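PDB 4DTH: VgrG protein from Vibrio cholerae, which probably cross-links monomeric actin through its actin cross-linking domain, which binds ATP and magnesium ions. Local coordinates for residues Leu75-Gly78 against Lys79-Asn83; Arg353-Asn357 against Glu358-Tyr362; Asn250-Pro254 against Met255-Ile259; Pro283-Ile286 against Val287-Leu290. All blocks are in the same frame, centred on the assembly; numbering follows the deposited sequence.

Interaction 1: Leu75-Gly78 against Lys79-Asn83; sequences LQDG and KNYQN
An Asx turn joins Asp77 to Lys79 in the surface loop between strands 56-68 and 85-97, with Tyr81 bonded to the same aspartate. In the turn the carboxylate oxygen OD1 of Asp77 takes the backbone N-H of Lys79, with OD1 to N at 2.9 Å, and the donor comes from above the carboxylate plane rather than within it. Gly78, at the corner between them, has a positive phi of 75°, a conformation that a residue without a side chain adopts easily. The other oxygen of Asp77 serves Tyr81: OD2 receives the phenol OH at 2.6 Å through its syn lone pair. Carboxylate and ring lie 24° apart, nearly coplanar, and the acid meets the rim of the tyrosine, OD1 standing 3.3 Å from CE2. Asp77 reaches both donors because its CG sits between its own backbone N and carbonyl carbon (chi1 57°), which folds the short side chain back over the turn. The aliphatic chain of Lys79 runs across the carboxylate at about a right angle, its CD 3.4 Å from Asp77 OD2, and bends at chi3; NZ makes a long salt bridge to OD2, at 3.8 Å. A water accepts from Asp77 N and donates to Lys79 O, so linking the two residues. Arg71 touches Tyr81 and adds a weak, long ion pair to OD2, while Trp84 meets the tyrosine ring edge-to-face. With two hydrogen bonds and positive charge nearby, Asp77 is probably held as a carboxylate, and the paired bonds restrict its rotation.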
# COMPACT_ATOMS: atom_id res chain seq x y z
N LEU A 75 24.77 21.68 -17.95
CA LEU A 75 24.63 21.81 -16.50
C LEU A 75 25.75 21.10 -15.74
O LEU A 75 25.64 20.90 -14.52
CB LEU A 75 23.23 21.34 -16.05
CG LEU A 75 22.04 22.19 -16.54
CD1 LEU A 75 20.73 21.63 -16.00
CD2 LEU A 75 22.17 23.67 -16.12
N GLN A 76 26.86 20.75 -16.44
CA GLN A 76 28.05 20.13 -15.84
C GLN A 76 28.49 21.03 -14.68
O GLN A 76 28.59 22.25 -14.86
CB GLN A 76 29.18 20.03 -16.88
CG GLN A 76 29.93 18.70 -16.87
CD GLN A 76 30.96 18.60 -17.99
OE1 GLN A 76 32.17 18.63 -17.75
NE2 GLN A 76 30.51 18.49 -19.23
N ASP A 77 28.68 20.45 -13.49
CA ASP A 77 28.99 21.21 -12.28
C ASP A 77 30.18 20.65 -11.49
O ASP A 77 30.35 20.99 -10.32
CB ASP A 77 27.73 21.26 -11.39
CG ASP A 77 27.19 19.88 -11.02
OD1 ASP A 77 27.88 18.88 -11.32
OD2 ASP A 77 26.07 19.81 -10.48
N GLY A 78 30.94 19.75 -12.11
CA GLY A 78 32.09 19.10 -11.48
C GLY A 78 31.70 18.05 -10.46
O GLY A 78 32.57 17.48 -9.80
N LYS A 79 30.39 17.78 -10.33
CA LYS A 79 29.86 16.80 -9.40
C LYS A 79 29.71 15.44 -10.05
O LYS A 79 29.54 15.33 -11.27
CB LYS A 79 28.54 17.26 -8.74
CG LYS A 79 28.77 18.32 -7.68
CD LYS A 79 27.61 19.29 -7.54
CE LYS A 79 28.14 20.70 -7.65
NZ LYS A 79 27.12 21.74 -7.36
N ASN A 80 29.79 14.41 -9.20
CA ASN A 80 29.70 13.03 -9.58
C ASN A 80 28.23 12.58 -9.57
O ASN A 80 27.57 12.58 -8.52
CB ASN A 80 30.55 12.17 -8.63
CG ASN A 80 30.06 10.75 -8.48
OD1 ASN A 80 29.34 10.41 -7.53
ND2 ASN A 80 30.34 9.93 -9.48
N TYR A 81 27.74 12.16 -10.74
CA TYR A 81 26.39 11.62 -10.88
C TYR A 81 26.49 10.20 -11.43
O TYR A 81 25.53 9.70 -12.02
CB TYR A 81 25.50 12.50 -11.78
CG TYR A 81 25.31 13.89 -11.22
CD1 TYR A 81 24.38 14.13 -10.21
CD2 TYR A 81 26.08 14.96 -11.67
CE1 TYR A 81 24.22 15.41 -9.67
CE2 TYR A 81 25.94 16.23 -11.13
CZ TYR A 81 25.00 16.45 -10.13
OH TYR A 81 24.84 17.71 -9.61
N GLN A 82 27.65 9.54 -11.22
CA GLN A 82 27.88 8.19 -11.73
C GLN A 82 26.95 7.15 -11.16
O GLN A 82 26.76 7.08 -9.95
CB GLN A 82 29.36 7.77 -11.64
CG GLN A 82 30.00 7.48 -13.01
CD GLN A 82 29.93 8.65 -13.97
OE1 GLN A 82 28.98 8.80 -14.75
NE2 GLN A 82 30.94 9.51 -13.94
N ASN A 83 26.33 6.38 -12.07
CA ASN A 83 25.37 5.31 -11.79
C ASN A 83 24.02 5.77 -11.24
O ASN A 83 23.19 4.94 -10.90
CB ASN A 83 26.00 4.17 -10.96
CG ASN A 83 27.29 3.63 -11.55
OD1 ASN A 83 27.44 3.48 -12.77
ND2 ASN A 83 28.25 3.35 -10.70
O HOH W 1 28.99 17.45 -13.71

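Interaction 2: Arg353-Asn357 against Glu358-Tyr362; sequences RTVPN and ELQSY. With SO4 (sulfate ion), chain F.
Glu358 bends at chi2 (94°), which brings its carboxylate oxygen OE1 to 3.6 Å from CB of Pro356. Leu359 is next, and it joins the two segments through both backbone and side chain. Its N-H bonds to Pro356 O, N to O 3.0 Å, from above the carbonyl plane. Its side chain meets apolar neighbours: CG lies 4.1 Å from Pro356 CG, and CB lies 3.9 Å from Val355 CG1. That methyl is anti to the valine N (chi1 -180°), which aims it at the leucine backbone. A branched valine, a compact proline ring and a leucine suit this largely buried corner, which Leu194 of helix 190-196 and Met98 also border. Past strand 343-352 the chain coils, from Pro356 on, into turns in which the N-H of Leu359, Gln360 (weakly) and Tyr362 bonds to the carbonyl three residues back. For Gln360 that carbonyl is Asn357 O, 3.3 Å from its N, while its side chain, bent at chi2, folds over Val355 and brings CG to 3.5 Å from Pro356 O. Ser361 N gives its hydrogen to a water that in turn donates to Asn357 O, so solvent bridges the winding. Tyr362 N bonds back to Leu359 O. At the far end of the first segment, Arg353 grips a sulfate, probably from the crystallisation liquor, through two nearly straight bonds: NH1 to O4 at 2.9 Å and NH2 to O2 at 2.8 Å. NH1 also salt-bridges Glu351, a ligand of a bound magnesium ion.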
# COMPACT_ATOMS: atom_id res chain seq x y z
N ARG A 353 -6.45 -0.11 -5.31
CA ARG A 353 -5.63 0.05 -6.52
C ARG A 353 -6.09 1.22 -7.38
O ARG A 353 -5.27 1.94 -7.95
CB ARG A 353 -5.54 -1.26 -7.31
CG ARG A 353 -4.89 -2.41 -6.49
CD ARG A 353 -3.39 -2.18 -6.23
NE ARG A 353 -2.61 -2.28 -7.47
CZ ARG A 353 -1.33 -1.97 -7.59
NH1 ARG A 353 -0.64 -1.52 -6.54
NH2 ARG A 353 -0.71 -2.12 -8.75
N THR A 354 -7.41 1.41 -7.44
CA THR A 354 -8.08 2.57 -8.05
C THR A 354 -8.90 3.15 -6.90
O THR A 354 -9.61 2.39 -6.22
CB THR A 354 -8.95 2.13 -9.25
OG1 THR A 354 -8.10 1.75 -10.32
CG2 THR A 354 -9.88 3.25 -9.75
N VAL A 355 -8.81 4.47 -6.67
CA VAL A 355 -9.56 5.09 -5.58
C VAL A 355 -11.06 5.08 -5.94
O VAL A 355 -11.44 5.64 -6.98
CB VAL A 355 -9.06 6.51 -5.21
CG1 VAL A 355 -9.87 7.10 -4.07
CG2 VAL A 355 -7.57 6.50 -4.86
N PRO A 356 -11.92 4.43 -5.13
CA PRO A 356 -13.36 4.42 -5.45
C PRO A 356 -14.01 5.76 -5.14
O PRO A 356 -13.41 6.58 -4.43
CB PRO A 356 -13.90 3.30 -4.56
CG PRO A 356 -13.02 3.33 -3.35
CD PRO A 356 -11.65 3.72 -3.86
N ASN A 357 -15.24 5.98 -5.63
CA ASN A 357 -16.00 7.22 -5.39
C ASN A 357 -16.10 7.57 -3.91
O ASN A 357 -15.93 8.74 -3.55
CB ASN A 357 -17.39 7.14 -6.03
CG ASN A 357 -17.39 6.98 -7.53
OD1 ASN A 357 -18.05 6.09 -8.08
ND2 ASN A 357 -16.65 7.83 -8.23
N GLU A 358 -16.32 6.56 -3.04
CA GLU A 358 -16.44 6.70 -1.59
C GLU A 358 -15.19 7.32 -0.92
O GLU A 358 -15.30 7.91 0.16
CB GLU A 358 -16.74 5.34 -0.93
CG GLU A 358 -18.08 4.73 -1.33
CD GLU A 358 -18.05 3.75 -2.48
OE1 GLU A 358 -17.22 3.92 -3.40
OE2 GLU A 358 -18.89 2.83 -2.48
N LEU A 359 -14.01 7.16 -1.54
CA LEU A 359 -12.76 7.65 -0.96
C LEU A 359 -12.11 8.80 -1.72
O LEU A 359 -11.04 9.26 -1.30
CB LEU A 359 -11.75 6.49 -0.76
CG LEU A 359 -12.19 5.29 0.10
CD1 LEU A 359 -11.10 4.26 0.13
CD2 LEU A 359 -12.55 5.69 1.52
N GLN A 360 -12.73 9.28 -2.81
CA GLN A 360 -12.16 10.38 -3.60
C GLN A 360 -11.89 11.67 -2.83
O GLN A 360 -10.93 12.37 -3.16
CB GLN A 360 -13.00 10.70 -4.84
CG GLN A 360 -12.79 9.69 -5.96
CD GLN A 360 -11.48 9.85 -6.73
OE1 GLN A 360 -10.69 10.79 -6.55
NE2 GLN A 360 -11.26 8.93 -7.65
N SER A 361 -12.73 11.95 -1.79
CA SER A 361 -12.60 13.15 -0.97
C SER A 361 -11.27 13.18 -0.17
O SER A 361 -10.87 14.25 0.29
CB SER A 361 -13.80 13.29 -0.03
OG SER A 361 -13.86 12.20 0.88
N TYR A 362 -10.59 12.02 -0.01
CA TYR A 362 -9.32 11.92 0.72
C TYR A 362 -8.13 12.28 -0.17
O TYR A 362 -7.01 12.43 0.33
CB TYR A 362 -9.14 10.49 1.26
CG TYR A 362 -10.13 10.13 2.35
CD1 TYR A 362 -9.85 10.40 3.69
CD2 TYR A 362 -11.33 9.50 2.05
CE1 TYR A 362 -10.76 10.08 4.70
CE2 TYR A 362 -12.25 9.16 3.06
CZ TYR A 362 -11.95 9.46 4.38
OH TYR A 362 -12.85 9.14 5.38
S SO4 F . 2.86 -1.23 -8.01
O1 SO4 F . 3.90 -0.27 -8.39
O2 SO4 F . 1.93 -1.38 -9.10
O3 SO4 F . 3.50 -2.50 -7.69
O4 SO4 F . 2.16 -0.75 -6.82
O HOH W 2 -15.40 10.75 -1.64

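Interaction 3: Asn250-Pro254 against Met255-Ile259; sequences NEWDP and MSEQI
The indole of Trp252 has the backbone N of Pro254 over one face, 3.8 Å above the plane and offset toward the rim, and it meets Glu257 and Ile259 at its edge. NE1 donates to Glu257 OE2 at 2.8 Å in a fairly straight bond (166°) that lies in the indole plane. The carboxylate itself stands nearly upright to the ring, 81° between planes, so the donor strikes OE2 from above. Glu257 reaches the ring with an extended chain, and the same OE2 also takes the hydroxyl of Ser311. Farther round the rim, CH2 of Trp252 lies 3.9 Å from Ile259 CD1. Helices 312-323 and 221-245 pack against the tryptophan, so this large side chain ties the loop to the helical part of the fold. Asp253 opens the short 3-10 turn with an Asx turn: CG anti to the backbone N (chi1 177°) lets OD1 accept the Met255 N-H, OD1 to N 3.0 Å, with the donor above the carboxylate plane. Its carbonyl O accepts twice from Ser256, from N above the carbonyl plane and from OG within it at 2.7 Å. Pro254 suits the first turn because its ring fixes phi and its missing N-H is not required there. The turn closes in a Schellman motif: Ile259 N bonds to Pro254 O at 3.0 Å, Gln258 N bonds to Met255 O, and Gln258 has the motif's positive phi. Glu257 N reaches Pro254 O from the opposite face of the carbonyl to Ile259 N. An apolar pair accompanies it, Pro254 CB lying 4.1 Å from Ile259 CB.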
# COMPACT_ATOMS: atom_id res chain seq x y z
N ASN A 250 5.27 -21.21 -3.62
CA ASN A 250 5.94 -22.25 -2.83
C ASN A 250 6.57 -23.26 -3.79
O ASN A 250 7.34 -22.85 -4.66
CB ASN A 250 4.97 -22.92 -1.83
CG ASN A 250 5.28 -22.68 -0.40
OD1 ASN A 250 5.99 -21.73 -0.03
ND2 ASN A 250 4.69 -23.51 0.44
N GLU A 251 6.11 -24.53 -3.75
CA GLU A 251 6.59 -25.59 -4.62
C GLU A 251 5.64 -25.89 -5.79
O GLU A 251 5.94 -26.77 -6.59
CB GLU A 251 6.93 -26.86 -3.82
CG GLU A 251 8.19 -26.72 -2.98
CD GLU A 251 8.48 -27.89 -2.06
OE1 GLU A 251 8.68 -29.02 -2.56
OE2 GLU A 251 8.52 -27.67 -0.82
N TRP A 252 4.51 -25.14 -5.92
CA TRP A 252 3.57 -25.38 -7.02
C TRP A 252 4.09 -24.80 -8.31
O TRP A 252 4.48 -23.62 -8.36
CB TRP A 252 2.18 -24.78 -6.73
CG TRP A 252 1.17 -25.10 -7.79
CD1 TRP A 252 0.55 -26.30 -7.99
CD2 TRP A 252 0.64 -24.20 -8.78
NE1 TRP A 252 -0.32 -26.21 -9.06
CE2 TRP A 252 -0.32 -24.92 -9.53
CE3 TRP A 252 0.84 -22.84 -9.07
CZ2 TRP A 252 -1.05 -24.34 -10.56
CZ3 TRP A 252 0.12 -22.26 -10.10
CH2 TRP A 252 -0.83 -23.00 -10.83
N ASP A 253 4.11 -25.64 -9.34
CA ASP A 253 4.59 -25.29 -10.67
C ASP A 253 3.40 -25.17 -11.62
O ASP A 253 2.77 -26.18 -11.95
CB ASP A 253 5.61 -26.34 -11.16
CG ASP A 253 6.16 -26.12 -12.56
OD1 ASP A 253 5.75 -25.13 -13.21
OD2 ASP A 253 6.95 -26.96 -13.01
N PRO A 254 3.05 -23.94 -12.08
CA PRO A 254 1.92 -23.79 -13.02
C PRO A 254 2.03 -24.61 -14.30
O PRO A 254 1.01 -25.08 -14.81
CB PRO A 254 1.91 -22.29 -13.33
CG PRO A 254 3.30 -21.82 -12.99
CD PRO A 254 3.69 -22.64 -11.80
N MET A 255 3.26 -24.82 -14.78
CA MET A 255 3.52 -25.63 -15.98
C MET A 255 3.13 -27.10 -15.79
O MET A 255 2.77 -27.76 -16.78
CB MET A 255 4.98 -25.46 -16.46
CG MET A 255 5.29 -24.07 -17.03
SD MET A 255 4.48 -23.74 -18.63
CE MET A 255 5.52 -24.77 -19.74
N SER A 256 3.09 -27.60 -14.53
CA SER A 256 2.66 -28.97 -14.22
C SER A 256 1.15 -29.15 -14.47
O SER A 256 0.68 -30.28 -14.63
CB SER A 256 3.02 -29.35 -12.79
OG SER A 256 2.12 -28.78 -11.85
N GLU A 257 0.40 -28.04 -14.52
CA GLU A 257 -1.03 -28.04 -14.80
C GLU A 257 -1.30 -27.39 -16.16
O GLU A 257 -2.42 -26.92 -16.42
CB GLU A 257 -1.81 -27.38 -13.65
CG GLU A 257 -1.80 -28.23 -12.39
CD GLU A 257 -2.59 -27.74 -11.20
OE1 GLU A 257 -3.62 -27.06 -11.41
OE2 GLU A 257 -2.19 -28.05 -10.06
N GLN A 258 -0.28 -27.38 -17.02
CA GLN A 258 -0.29 -26.87 -18.40
C GLN A 258 -0.68 -25.37 -18.47
O GLN A 258 -1.35 -24.92 -19.40
CB GLN A 258 -1.16 -27.76 -19.33
CG GLN A 258 -0.77 -29.26 -19.36
CD GLN A 258 -1.37 -30.06 -18.22
OE1 GLN A 258 -2.57 -30.00 -17.92
NE2 GLN A 258 -0.53 -30.84 -17.54
N ILE A 259 -0.24 -24.60 -17.45
CA ILE A 259 -0.50 -23.16 -17.39
C ILE A 259 0.76 -22.40 -17.73
O ILE A 259 1.77 -22.54 -17.02
CB ILE A 259 -1.10 -22.73 -16.03
CG1 ILE A 259 -2.42 -23.45 -15.73
CG2 ILE A 259 -1.27 -21.20 -15.98
CD1 ILE A 259 -2.72 -23.63 -14.21
O HOH W 3 3.33 -28.49 -8.88

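Interaction 4: Pro283-Ile286 against Val287-Leu290; sequences PSKI and VEIL
Three successive bends in Lys285, with chi1, chi2 and chi3 all near -70°, curl its side chain round so that the ammonium faces Glu288, which reaches out with an almost straight chain (chi2 166°). The two meet in a salt bridge, NZ to OE1 at 3.5 Å. The lysine's CD and CE lie along the carboxylate too, CD being 3.9 Å from OE2. Ile286 and Ile289 meet methylene to methyl, CG1 to CD1 at 4.1 Å. Ile289 holds its CG1 between the backbone N and carbonyl carbon (chi1 80°), which brings CG1 to 3.2 Å from Ile286 O. The backbone winds in turns closed by N-H bonds to the carbonyl three residues back: Glu288 N bonds to Lys285 O at 3.1 Å, and Ile289 N to Ile286 O at 3.0 Å, while the bond from Val287 N to Ser284 O is weak. A water donates to Ser284 O at 2.6 Å and, weakly, to Glu288 OE2. The coil precedes helix 292-307. Ile286 and Ile289 rest on helix 221-245, and Val287 leans on Ala295 and Met299 of the following helix; branched apolar residues suit these sides. Glu288 is exposed, while Lys285 also touches Leu346 of strand 343-352, a place that suits a long aliphatic chain with a charged end. A spacing of three residues thus pairs opposite charges on one side and two isoleucines on another, and the salt bridge, with a weak water contact on the other carboxylate oxygen, probably adds only modestly to a turn held mainly by its backbone bonds and apolar contacts.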
# COMPACT_ATOMS: atom_id res chain seq x y z
N PRO A 283 -1.45 -12.45 6.10
CA PRO A 283 -2.63 -13.19 6.56
C PRO A 283 -2.49 -13.93 7.89
O PRO A 283 -3.41 -13.89 8.70
CB PRO A 283 -2.91 -14.14 5.39
CG PRO A 283 -2.45 -13.38 4.21
CD PRO A 283 -1.15 -12.76 4.69
N SER A 284 -1.32 -14.57 8.13
CA SER A 284 -1.09 -15.34 9.35
C SER A 284 -1.20 -14.53 10.66
O SER A 284 -1.46 -15.13 11.70
CB SER A 284 0.24 -16.10 9.27
OG SER A 284 1.33 -15.21 9.33
N LYS A 285 -1.09 -13.19 10.60
CA LYS A 285 -1.21 -12.32 11.78
C LYS A 285 -2.61 -12.40 12.41
O LYS A 285 -2.73 -12.33 13.64
CB LYS A 285 -0.87 -10.86 11.46
CG LYS A 285 0.62 -10.59 11.13
CD LYS A 285 1.57 -10.64 12.34
CE LYS A 285 1.46 -9.46 13.27
NZ LYS A 285 2.43 -9.56 14.39
N ILE A 286 -3.66 -12.55 11.58
CA ILE A 286 -5.05 -12.61 12.07
C ILE A 286 -5.35 -13.74 13.06
O ILE A 286 -6.22 -13.57 13.91
CB ILE A 286 -6.11 -12.44 10.94
CG1 ILE A 286 -7.42 -11.81 11.50
CG2 ILE A 286 -6.35 -13.77 10.20
CD1 ILE A 286 -8.47 -11.44 10.49
N VAL A 287 -4.62 -14.88 12.96
CA VAL A 287 -4.76 -16.04 13.84
C VAL A 287 -4.58 -15.64 15.32
O VAL A 287 -5.23 -16.22 16.20
CB VAL A 287 -3.82 -17.19 13.36
CG1 VAL A 287 -3.20 -18.00 14.50
CG2 VAL A 287 -4.54 -18.10 12.39
N GLU A 288 -3.75 -14.60 15.57
CA GLU A 288 -3.46 -14.05 16.90
C GLU A 288 -4.68 -13.45 17.61
O GLU A 288 -4.66 -13.33 18.83
CB GLU A 288 -2.31 -13.02 16.82
CG GLU A 288 -0.99 -13.59 16.32
CD GLU A 288 0.10 -12.61 15.90
OE1 GLU A 288 -0.06 -11.39 16.12
OE2 GLU A 288 1.12 -13.08 15.36
N ILE A 289 -5.74 -13.07 16.86
CA ILE A 289 -6.94 -12.49 17.48
C ILE A 289 -7.83 -13.56 18.12
O ILE A 289 -8.77 -13.21 18.84
CB ILE A 289 -7.71 -11.49 16.58
CG1 ILE A 289 -8.63 -12.20 15.55
CG2 ILE A 289 -6.77 -10.44 15.93
CD1 ILE A 289 -9.64 -11.29 14.86
N LEU A 290 -7.56 -14.84 17.84
CA LEU A 290 -8.32 -15.99 18.35
C LEU A 290 -7.53 -16.73 19.43
O LEU A 290 -6.32 -16.58 19.53
CB LEU A 290 -8.61 -16.98 17.20
CG LEU A 290 -9.33 -16.46 15.95
CD1 LEU A 290 -9.23 -17.46 14.81
CD2 LEU A 290 -10.78 -16.14 16.24
O HOH W 4 0.16 -15.83 13.66

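From the N terminus the four contacts come in series, none nested in or crossing another: interaction 1 (75-83), then interaction 3 (250-259), interaction 4 (283-290) and interaction 2 (353-362). Each closes a short turn within its own loop. Interaction 1 shapes the loop linking strands 56-68 and 85-97, far from the rest, with its centre about 50 Å from that of interaction 4. Interaction 3 fixes the loop after helix 221-245, and interaction 4 the turns leading into helix 292-307; both pack on helix 221-245, their nearest atoms about 12 Å apart. Interaction 2 follows strand 343-352, whose Leu346 touches interaction 4, and lies nearest the nucleotide and magnesium ions.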